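Local coordinates for lactate racemase apoprotein (PDB 2YJG) that interconverts the D- and L-isomers of lactate, using a nickel pincer cofactor derived from nicotinic acid mononucleotide that this apoprotein form lacks, at residues A[105-110]-A[191-196]; A[171-176]-A[420-425]; A[175-178]-A[183-186]; A[195-200]-A[356-361]. All blocks are in the same frame, centred on the assembly; numbering follows the deposited sequence.

Contact 1. Residues A[105-110]-A[191-196]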
# COMPACT_ATOMS: atom_id res chain seq x y z
N THR A 105 -9.15 10.22 10.27
CA THR A 105 -7.92 10.83 10.77
C THR A 105 -8.18 11.94 11.74
O THR A 105 -7.24 12.39 12.40
CB THR A 105 -7.17 11.44 9.58
OG1 THR A 105 -8.11 12.27 8.88
CG2 THR A 105 -6.71 10.34 8.60
N GLY A 106 -9.45 12.34 11.87
CA GLY A 106 -9.84 13.53 12.63
C GLY A 106 -9.01 14.71 12.18
O GLY A 106 -8.95 15.04 11.01
N PHE A 107 -8.32 15.27 13.16
CA PHE A 107 -7.48 16.44 13.06
C PHE A 107 -6.12 16.08 12.50
O PHE A 107 -5.38 16.94 12.08
CB PHE A 107 -7.33 16.95 14.53
CG PHE A 107 -6.62 18.25 14.67
CD1 PHE A 107 -7.28 19.45 14.39
CD2 PHE A 107 -5.32 18.30 15.14
CE1 PHE A 107 -6.63 20.67 14.54
CE2 PHE A 107 -4.64 19.54 15.29
CZ PHE A 107 -5.30 20.72 14.99
N HIS A 108 -5.76 14.79 12.52
CA HIS A 108 -4.39 14.40 12.27
C HIS A 108 -4.00 14.55 10.80
O HIS A 108 -4.84 14.62 9.87
CB HIS A 108 -4.08 12.94 12.68
CG HIS A 108 -4.46 12.59 14.09
ND1 HIS A 108 -4.93 11.35 14.44
CD2 HIS A 108 -4.44 13.32 15.23
CE1 HIS A 108 -5.22 11.33 15.73
NE2 HIS A 108 -4.92 12.52 16.23
N ARG A 109 -2.70 14.55 10.59
CA ARG A 109 -2.17 14.46 9.25
C ARG A 109 -2.52 13.08 8.67
O ARG A 109 -2.65 12.09 9.40
CB ARG A 109 -0.66 14.64 9.27
CG ARG A 109 0.01 13.71 10.24
CD ARG A 109 1.12 12.94 9.61
NE ARG A 109 1.60 11.93 10.57
CZ ARG A 109 1.46 10.62 10.45
NH1 ARG A 109 0.88 10.07 9.38
NH2 ARG A 109 1.95 9.84 11.42
N GLY A 110 -2.65 13.04 7.36
CA GLY A 110 -3.02 11.82 6.67
C GLY A 110 -2.10 10.65 6.94
O GLY A 110 -0.90 10.81 7.07
N ALA A 191 -14.78 14.65 10.38
CA ALA A 191 -15.31 16.03 10.42
C ALA A 191 -14.29 17.02 9.97
O ALA A 191 -13.08 16.72 9.88
CB ALA A 191 -15.73 16.41 11.85
N SER A 192 -14.77 18.23 9.71
CA SER A 192 -13.87 19.35 9.32
C SER A 192 -13.04 19.82 10.49
O SER A 192 -13.48 19.71 11.65
CB SER A 192 -14.69 20.53 8.80
OG SER A 192 -15.46 21.12 9.82
N VAL A 193 -11.84 20.37 10.21
CA VAL A 193 -10.96 20.80 11.33
C VAL A 193 -11.73 21.79 12.24
O VAL A 193 -11.61 21.75 13.44
CB VAL A 193 -9.60 21.38 10.89
CG1 VAL A 193 -8.78 21.83 12.09
CG2 VAL A 193 -8.78 20.39 10.08
N GLN A 194 -12.53 22.67 11.65
CA GLN A 194 -13.27 23.68 12.43
C GLN A 194 -14.27 23.03 13.34
O GLN A 194 -14.40 23.41 14.50
CB GLN A 194 -13.96 24.67 11.48
CG GLN A 194 -14.64 25.88 12.15
CD GLN A 194 -15.11 27.02 11.15
OE1 GLN A 194 -14.61 27.15 10.01
NE2 GLN A 194 -16.07 27.85 11.60
N CYS A 195 -14.99 22.02 12.85
CA CYS A 195 -15.94 21.34 13.69
C CYS A 195 -15.22 20.61 14.81
O CYS A 195 -15.71 20.58 15.93
CB CYS A 195 -16.77 20.35 12.88
SG CYS A 195 -17.94 21.12 11.70
N ILE A 196 -14.06 20.04 14.52
CA ILE A 196 -13.31 19.31 15.53
C ILE A 196 -12.89 20.26 16.64
O ILE A 196 -13.09 20.00 17.82
CB ILE A 196 -12.10 18.58 14.91
CG1 ILE A 196 -12.60 17.50 13.92
CG2 ILE A 196 -11.28 17.96 15.99
CD1 ILE A 196 -11.50 16.77 13.06

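Contact 2. Residues A[171-176]-A[420-425]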
# COMPACT_ATOMS: atom_id res chain seq x y z
N ILE A 171 -13.36 0.60 22.24
CA ILE A 171 -13.98 1.31 23.37
C ILE A 171 -13.07 1.27 24.58
O ILE A 171 -12.71 0.17 25.04
CB ILE A 171 -15.35 0.72 23.74
CG1 ILE A 171 -16.37 0.92 22.67
CG2 ILE A 171 -15.84 1.39 25.05
CD1 ILE A 171 -17.64 0.05 22.79
N GLU A 172 -12.66 2.42 25.12
CA GLU A 172 -11.84 2.48 26.34
C GLU A 172 -12.23 3.83 26.98
O GLU A 172 -12.85 4.67 26.32
CB GLU A 172 -10.34 2.46 26.05
CG GLU A 172 -9.83 3.76 25.36
CD GLU A 172 -8.35 3.72 24.97
OE1 GLU A 172 -7.70 2.65 25.10
OE2 GLU A 172 -7.87 4.79 24.51
N PRO A 173 -11.82 4.07 28.23
CA PRO A 173 -12.27 5.31 28.84
C PRO A 173 -11.61 6.48 28.15
O PRO A 173 -10.53 6.32 27.60
CB PRO A 173 -11.73 5.19 30.26
CG PRO A 173 -11.65 3.70 30.51
CD PRO A 173 -11.22 3.17 29.22
N HIS A 174 -12.23 7.63 28.22
CA HIS A 174 -11.63 8.87 27.68
C HIS A 174 -11.93 10.01 28.62
O HIS A 174 -13.11 10.23 29.04
CB HIS A 174 -12.13 9.13 26.26
CG HIS A 174 -11.60 10.39 25.67
ND1 HIS A 174 -10.63 10.44 24.69
CD2 HIS A 174 -11.91 11.67 25.97
CE1 HIS A 174 -10.37 11.71 24.41
NE2 HIS A 174 -11.13 12.47 25.18
N PHE A 175 -10.89 10.77 28.96
CA PHE A 175 -10.96 11.70 30.06
C PHE A 175 -11.87 12.94 29.89
O PHE A 175 -12.13 13.65 30.88
CB PHE A 175 -9.58 12.11 30.52
CG PHE A 175 -8.80 13.04 29.58
CD1 PHE A 175 -8.84 12.89 28.20
CD2 PHE A 175 -7.97 14.01 30.12
CE1 PHE A 175 -8.12 13.71 27.41
CE2 PHE A 175 -7.21 14.84 29.30
CZ PHE A 175 -7.29 14.63 27.92
N PHE A 176 -12.33 13.22 28.67
CA PHE A 176 -13.43 14.21 28.53
C PHE A 176 -14.60 13.81 27.65
O PHE A 176 -15.64 14.40 27.80
CB PHE A 176 -12.92 15.62 28.16
CG PHE A 176 -12.13 15.69 26.91
CD1 PHE A 176 -12.77 15.84 25.69
CD2 PHE A 176 -10.73 15.72 26.94
CE1 PHE A 176 -12.05 15.96 24.50
CE2 PHE A 176 -9.99 15.85 25.77
CZ PHE A 176 -10.63 15.96 24.54
N SER A 420 -5.92 3.74 32.24
CA SER A 420 -6.84 2.64 32.06
C SER A 420 -8.10 2.61 32.96
O SER A 420 -8.97 1.78 32.74
CB SER A 420 -6.08 1.33 32.32
OG SER A 420 -5.73 1.21 33.71
N VAL A 421 -8.19 3.45 33.97
CA VAL A 421 -9.24 3.36 34.94
C VAL A 421 -10.24 4.53 34.82
O VAL A 421 -9.92 5.60 34.26
CB VAL A 421 -8.64 3.35 36.37
CG1 VAL A 421 -7.78 2.07 36.60
CG2 VAL A 421 -7.79 4.58 36.64
N ILE A 422 -11.40 4.30 35.43
CA ILE A 422 -12.41 5.32 35.68
C ILE A 422 -12.47 5.42 37.19
O ILE A 422 -12.96 4.49 37.86
CB ILE A 422 -13.81 4.90 35.13
CG1 ILE A 422 -13.75 4.75 33.59
CG2 ILE A 422 -14.91 5.89 35.47
CD1 ILE A 422 -14.88 3.90 33.13
N VAL A 423 -12.00 6.55 37.73
CA VAL A 423 -11.96 6.68 39.19
C VAL A 423 -13.30 7.29 39.66
O VAL A 423 -13.63 8.40 39.29
CB VAL A 423 -10.81 7.54 39.67
CG1 VAL A 423 -10.86 7.75 41.28
CG2 VAL A 423 -9.47 6.95 39.23
N ARG A 424 -14.01 6.56 40.52
CA ARG A 424 -15.24 6.97 41.09
C ARG A 424 -15.02 7.18 42.57
O ARG A 424 -14.48 6.31 43.23
CB ARG A 424 -16.23 5.86 40.84
CG ARG A 424 -17.65 6.08 41.33
CD ARG A 424 -18.19 4.74 41.89
NE ARG A 424 -19.54 4.77 42.47
CZ ARG A 424 -19.84 4.92 43.76
NH1 ARG A 424 -18.89 5.08 44.69
NH2 ARG A 424 -21.12 4.92 44.15
N GLU A 425 -15.39 8.36 43.06
CA GLU A 425 -15.35 8.69 44.49
C GLU A 425 -16.31 7.83 45.29
O GLU A 425 -17.49 7.71 44.97
CB GLU A 425 -15.69 10.16 44.70
CG GLU A 425 -15.54 10.67 46.14
CD GLU A 425 -15.46 12.20 46.22
OE1 GLU A 425 -15.15 12.83 45.18
OE2 GLU A 425 -15.67 12.77 47.32

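Contact 3. Residues A[175-178]-A[183-186]. With EDO (1,2-ethanediol), chain F.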
# COMPACT_ATOMS: atom_id res chain seq x y z
N PHE A 175 -10.89 10.77 28.96
CA PHE A 175 -10.96 11.70 30.06
C PHE A 175 -11.87 12.94 29.89
O PHE A 175 -12.13 13.65 30.88
CB PHE A 175 -9.58 12.11 30.52
CG PHE A 175 -8.80 13.04 29.58
CD1 PHE A 175 -8.84 12.89 28.20
CD2 PHE A 175 -7.97 14.01 30.12
CE1 PHE A 175 -8.12 13.71 27.41
CE2 PHE A 175 -7.21 14.84 29.30
CZ PHE A 175 -7.29 14.63 27.92
N PHE A 176 -12.33 13.22 28.67
CA PHE A 176 -13.43 14.21 28.53
C PHE A 176 -14.60 13.81 27.65
O PHE A 176 -15.64 14.40 27.80
CB PHE A 176 -12.92 15.62 28.16
CG PHE A 176 -12.13 15.69 26.91
CD1 PHE A 176 -12.77 15.84 25.69
CD2 PHE A 176 -10.73 15.72 26.94
CE1 PHE A 176 -12.05 15.96 24.50
CE2 PHE A 176 -9.99 15.85 25.77
CZ PHE A 176 -10.63 15.96 24.54
N ALA A 177 -14.44 12.89 26.71
CA ALA A 177 -15.55 12.34 25.95
C ALA A 177 -16.21 11.12 26.60
O ALA A 177 -17.13 10.56 26.05
CB ALA A 177 -15.09 11.94 24.52
N GLY A 178 -15.71 10.71 27.77
CA GLY A 178 -16.31 9.61 28.53
C GLY A 178 -15.73 8.29 28.12
O GLY A 178 -15.08 7.59 28.92
N ARG A 183 -19.92 6.87 17.98
CA ARG A 183 -20.07 8.18 17.35
C ARG A 183 -18.80 8.96 17.05
O ARG A 183 -18.80 9.79 16.22
CB ARG A 183 -21.01 9.07 18.19
CG ARG A 183 -20.44 9.60 19.49
CD ARG A 183 -19.90 8.53 20.49
NE ARG A 183 -19.52 9.05 21.81
CZ ARG A 183 -18.40 8.77 22.46
NH1 ARG A 183 -17.52 7.91 22.03
NH2 ARG A 183 -18.19 9.32 23.61
N LYS A 184 -17.73 8.68 17.74
CA LYS A 184 -16.45 9.36 17.47
C LYS A 184 -15.85 9.10 16.09
O LYS A 184 -14.96 9.85 15.61
CB LYS A 184 -15.39 9.09 18.57
CG LYS A 184 -15.52 10.02 19.74
CD LYS A 184 -14.31 10.02 20.71
CE LYS A 184 -13.19 10.88 20.20
NZ LYS A 184 -12.14 10.95 21.24
N SER A 185 -16.29 8.03 15.45
CA SER A 185 -15.94 7.81 14.05
C SER A 185 -16.46 8.97 13.15
O SER A 185 -15.92 9.19 12.07
CB SER A 185 -16.46 6.46 13.57
OG SER A 185 -15.81 5.41 14.27
N ILE A 186 -17.52 9.66 13.57
CA ILE A 186 -18.06 10.77 12.82
C ILE A 186 -17.46 12.09 13.28
O ILE A 186 -16.86 12.78 12.48
CB ILE A 186 -19.58 10.86 12.89
CG1 ILE A 186 -20.20 9.49 12.56
CG2 ILE A 186 -20.09 12.06 12.06
CD1 ILE A 186 -19.99 8.98 11.10
C1 EDO F . -8.95 13.04 20.66
O1 EDO F . -10.22 12.51 20.27
C2 EDO F . -9.10 13.96 21.85
O2 EDO F . -8.49 15.21 21.53

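Contact 4. Residues A[195-200]-A[356-361]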
# COMPACT_ATOMS: atom_id res chain seq x y z
N CYS A 195 -14.99 22.02 12.85
CA CYS A 195 -15.94 21.34 13.69
C CYS A 195 -15.22 20.61 14.81
O CYS A 195 -15.71 20.58 15.93
CB CYS A 195 -16.77 20.35 12.88
SG CYS A 195 -17.94 21.12 11.70
N ILE A 196 -14.06 20.04 14.52
CA ILE A 196 -13.31 19.31 15.53
C ILE A 196 -12.89 20.26 16.64
O ILE A 196 -13.09 20.00 17.82
CB ILE A 196 -12.10 18.58 14.91
CG1 ILE A 196 -12.60 17.50 13.92
CG2 ILE A 196 -11.28 17.96 15.99
CD1 ILE A 196 -11.50 16.77 13.06
N LEU A 197 -12.30 21.37 16.27
CA LEU A 197 -11.83 22.32 17.28
C LEU A 197 -13.02 22.82 18.10
O LEU A 197 -12.93 22.90 19.33
CB LEU A 197 -11.09 23.47 16.57
CG LEU A 197 -9.75 23.13 16.00
CD1 LEU A 197 -9.08 24.22 15.15
CD2 LEU A 197 -8.73 22.80 17.12
N ALA A 198 -14.16 23.09 17.49
CA ALA A 198 -15.36 23.60 18.21
C ALA A 198 -15.85 22.58 19.24
O ALA A 198 -16.32 22.94 20.31
CB ALA A 198 -16.52 23.95 17.25
N ASN A 199 -15.68 21.30 18.92
CA ASN A 199 -16.08 20.20 19.78
C ASN A 199 -15.11 20.08 21.01
O ASN A 199 -15.38 19.32 21.95
CB ASN A 199 -16.20 18.91 18.96
CG ASN A 199 -16.85 17.76 19.71
OD1 ASN A 199 -16.21 16.72 19.87
ND2 ASN A 199 -18.08 17.95 20.19
N HIS A 200 -14.03 20.87 21.04
CA HIS A 200 -13.12 20.90 22.18
C HIS A 200 -13.15 22.29 22.88
O HIS A 200 -12.23 22.62 23.67
CB HIS A 200 -11.69 20.61 21.72
CG HIS A 200 -11.49 19.24 21.15
ND1 HIS A 200 -10.82 18.24 21.83
CD2 HIS A 200 -11.78 18.74 19.94
CE1 HIS A 200 -10.72 17.17 21.06
NE2 HIS A 200 -11.33 17.43 19.92
N ASP A 356 -4.45 22.18 21.02
CA ASP A 356 -3.83 21.93 22.33
C ASP A 356 -4.57 22.62 23.52
O ASP A 356 -4.29 22.27 24.67
CB ASP A 356 -2.36 22.39 22.40
CG ASP A 356 -1.38 21.56 21.54
OD1 ASP A 356 -1.78 20.61 20.78
OD2 ASP A 356 -0.15 21.90 21.67
N GLN A 357 -5.48 23.57 23.27
CA GLN A 357 -5.95 24.41 24.36
C GLN A 357 -6.69 23.59 25.44
O GLN A 357 -6.59 23.88 26.63
CB GLN A 357 -6.80 25.58 23.83
CG GLN A 357 -8.22 25.33 23.57
CD GLN A 357 -9.03 26.66 23.43
OE1 GLN A 357 -8.59 27.60 22.73
NE2 GLN A 357 -10.22 26.70 24.04
N TRP A 358 -7.43 22.58 25.01
CA TRP A 358 -8.26 21.80 25.91
C TRP A 358 -7.39 20.99 26.92
O TRP A 358 -7.79 20.73 28.05
CB TRP A 358 -9.19 20.92 25.11
CG TRP A 358 -8.53 20.04 24.10
CD1 TRP A 358 -8.07 18.79 24.28
CD2 TRP A 358 -8.24 20.38 22.74
NE1 TRP A 358 -7.51 18.30 23.12
CE2 TRP A 358 -7.61 19.28 22.16
CE3 TRP A 358 -8.44 21.52 21.98
CZ2 TRP A 358 -7.17 19.27 20.82
CZ3 TRP A 358 -8.08 21.50 20.66
CH2 TRP A 358 -7.46 20.38 20.08
N GLU A 359 -6.24 20.53 26.43
CA GLU A 359 -5.29 19.73 27.25
C GLU A 359 -4.71 20.65 28.29
O GLU A 359 -4.51 20.27 29.48
CB GLU A 359 -4.16 19.17 26.37
CG GLU A 359 -3.51 17.86 26.78
CD GLU A 359 -4.41 16.65 26.63
OE1 GLU A 359 -5.55 16.82 26.14
OE2 GLU A 359 -3.97 15.49 26.98
N ALA A 360 -4.37 21.89 27.90
CA ALA A 360 -3.92 22.88 28.87
C ALA A 360 -5.00 23.26 29.90
O ALA A 360 -4.71 23.48 31.09
CB ALA A 360 -3.33 24.21 28.20
N GLN A 361 -6.24 23.36 29.43
CA GLN A 361 -7.34 23.75 30.29
C GLN A 361 -7.50 22.69 31.38
O GLN A 361 -7.64 22.98 32.59
CB GLN A 361 -8.60 23.84 29.43
CG GLN A 361 -9.79 24.38 30.22
CD GLN A 361 -11.06 24.52 29.39
OE1 GLN A 361 -11.02 24.45 28.15
NE2 GLN A 361 -12.19 24.72 30.08
O HOH W 1 -10.77 24.20 25.34

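Contact 1. Residues A[105-110]-A[191-196]
Phe107 and Val193 meet at an angle, with the CD1-CE1 side of the phenyl ring near a single methyl group. Val193 CG1 lies 3.5 Å from Phe107 CE1 and 3.6 Å from Phe107 CD1. Both groups get there the same way: Phe107 CG (chi1 -173°) and Val193 CG1 (chi1 178°) each stand opposite their own backbone N. The approach is oblique, neither flat over the ring nor straight at its rim. Arg136 makes a cation-pi contact with the same ring and also bonds Phe107 O.

Ile196 points at the loop from the next turn of the helix. Its extended arm ends in CD1, which presses on the peptide that joins Gly106 to Phe107. Ile196 CD1 is 3.3 Å from Gly106 C and 3.5 Å from Phe107 N. The other branch, Ile196 CG2, sits more loosely, 4.3 Å from Phe107 CB. The tight spot is therefore backbone against methyl. Gly106 has a positive phi of 50°, which favours glycine, and it forms a corner of a type II' turn. His108 N closes that turn on Thr105 O at 2.8 Å.

On the helix side, Ser192 is the N-cap. Its OG accepts from Cys195 N at 3.2 Å, and Glu154 holds the same OG from outside. The capped helix start is thus fixed where Val193 and Ile196 face the loop. The arrangement is a tight turn just past the end of strand 99-104, in the parallel part of the N-terminal domain's sheet. It carries His108, probably a proton donor/acceptor, whose ND1 is hydrogen-bonded to Asp72.

Contact 2. Residues A[171-176]-A[420-425]
Ser420 OG is hydrogen-bonded to Asp417 O, away from the contact, while the backbone Ser420 O faces Pro173. Pro173 CG lies 4.0 Å from Ser420 O, a plain van der Waals approach. The apolar meeting is next to it. Ile422 CG1 sits 3.9 Å from both Pro173 CB and Pro173 CG, so it touches one flank of the pyrrolidine ring. Ile422 CD1 reaches Pro173 CG at 4.2 Å. The two side chains are set aslant to each other. Ile422 CG1 is turned away from its own carbonyl carbon (chi1 -63°), and this swings the longer branch to Pro173 although the CB itself does not aim there. Val266 of helix 257-270 and Thr212 also touch Pro173.

The contact joins the two domains. Pro173 and His174 form the first strand of a small beta-hairpin with strand 178-179, in the N-terminal domain. Ile422 opens strand 422-425, which pairs in parallel with strand 271-277. Backbone bonds from Ile422 to Ala270 and Val272 hold that strand in place. The joint is small: an apolar pair beside the backbone carbonyls of Ser420 and Val421.

The CA-CB bond of Pro173 is directed at segment 420-425. His174, the next residue, makes no contact with that segment. It probably acts as a proton donor/acceptor. Its NE2 lies 3.4 Å above the plane of the Phe176 ring, over the centre, and the two rings are edge-to-face. Phe175 CD1 lies over one face of the imidazole, offset toward its rim and 3.8 Å above the plane.

Contact 3. Residues A[175-178]-A[183-186]
The Arg183 guanidinium turns its edge to Ala177 O, which lies close to the guanidinium plane, 2.9 Å from Arg183 NH2. One face of the Phe175 ring carries Phe176 CD2, 3.3 Å above the plane and offset toward the rim. The Phe176 ring also meets His200 and Trp358, with its plane steeply inclined to both. Phe175 to Ala177 form the turn of the beta-hairpin of strands 173-174 and 178-179. Arg183 to Ser185 lie in a short 3-10 segment after it. Here Ile186 N bonds Arg183 O at 2.9 Å.

Arg183 is bent near its base (chi2 -56°) and then runs out straight to the turn. Several groups fix its rotation. NH1 is hydrogen-bonded to Gly181 O and Phe179 O, and NE to His221 ND1. The guanidinium is thus tied to the chain that links the two segments and to helix 219-230. The CA-CB bond of Ala177 is directed at segment 183-186, and the methyl is near both basic side chains. Ala177 CB is 4.2 Å from Arg183 NH2 and 4.3 Å from Lys184 CD, so the packing here is light.

Lys184 is probably the residue that carries the nickel cofactor covalently. Its chain kinks at chi3 (81°), past the Ala177 methyl, and puts NZ into the pocket. In this apoprotein a sulfate ion and an ethanediol, both probably from the crystallisation liquor, lie near the side chain. Lys184 NZ gives a hydrogen bond of 2.7 Å to O1 of the diol. The second carbon of the diol, C2, lies 3.7 Å from Phe176 CZ.

Contact 4. Residues A[195-200]-A[356-361]
His200 lies over one face of the Trp358 indole, and this is the tight part of the contact. The ring centres of His200 and the six-membered ring of Trp358 are 4.1 Å apart, an oblique aromatic pair with planes inclined at 37°. His200 CB lies 3.4 Å from Trp358 CE3. The backbone Asp356 N sits over the other face, 3.6 Å above the plane, so the indole is held between the two segments' own atoms. Trp358 CG is wedged between its backbone N and carbonyl carbon (chi1 54°), which folds the ring back over Asp356. Leu197 is looser: its CD2 meets the indole edge, 3.8 Å from Trp358 CZ3.

On the looser side the contact is made through a water, not by direct packing. The water donates to His200 O (2.7 Å) and to Gln361 OE1 (2.8 Å), and accepts from Gln357 NE2 (2.9 Å). Leu354 and Ser202 bond the other ends of the two amides and help set their rotation.

With an alanine at position Trp358 the indole face is gone, and the His200 ring is likely to be left freer to turn.

His200 probably binds the cofactor's nickel. It follows helix 193-198 of the N-terminal domain, while Trp358 belongs to the first turn of helix 357-369 in the C-terminal domain. Ile205 of helix 202-206 and Tyr294 of helix 293-305 also touch Trp358.

How the contacts relate
The four contacts lie in and around the interface of the N- and C-terminal domains. Contacts 1 and 3 lie wholly in the N-terminal domain; contacts 2 and 4 tie it to the C-terminal domain. Contact 3 falls within the chain span of contact 1, and contact 4 within that of contact 2. Contacts 1 and 4 share helix 193-198, centres about 12 Å apart. Contacts 2 and 3 share Phe175 and Phe176, and their centres are also about 12 Å apart. Contacts 1 and 2 are the most distant, centres about 24 Å apart. Phe176 links the hairpin to contact 4, its CE2 3.8 Å from Trp358 CD1. The contacts hold His108, His174, Lys184 and His200, probably active-site residues, consistent with one cofactor pocket between the domains.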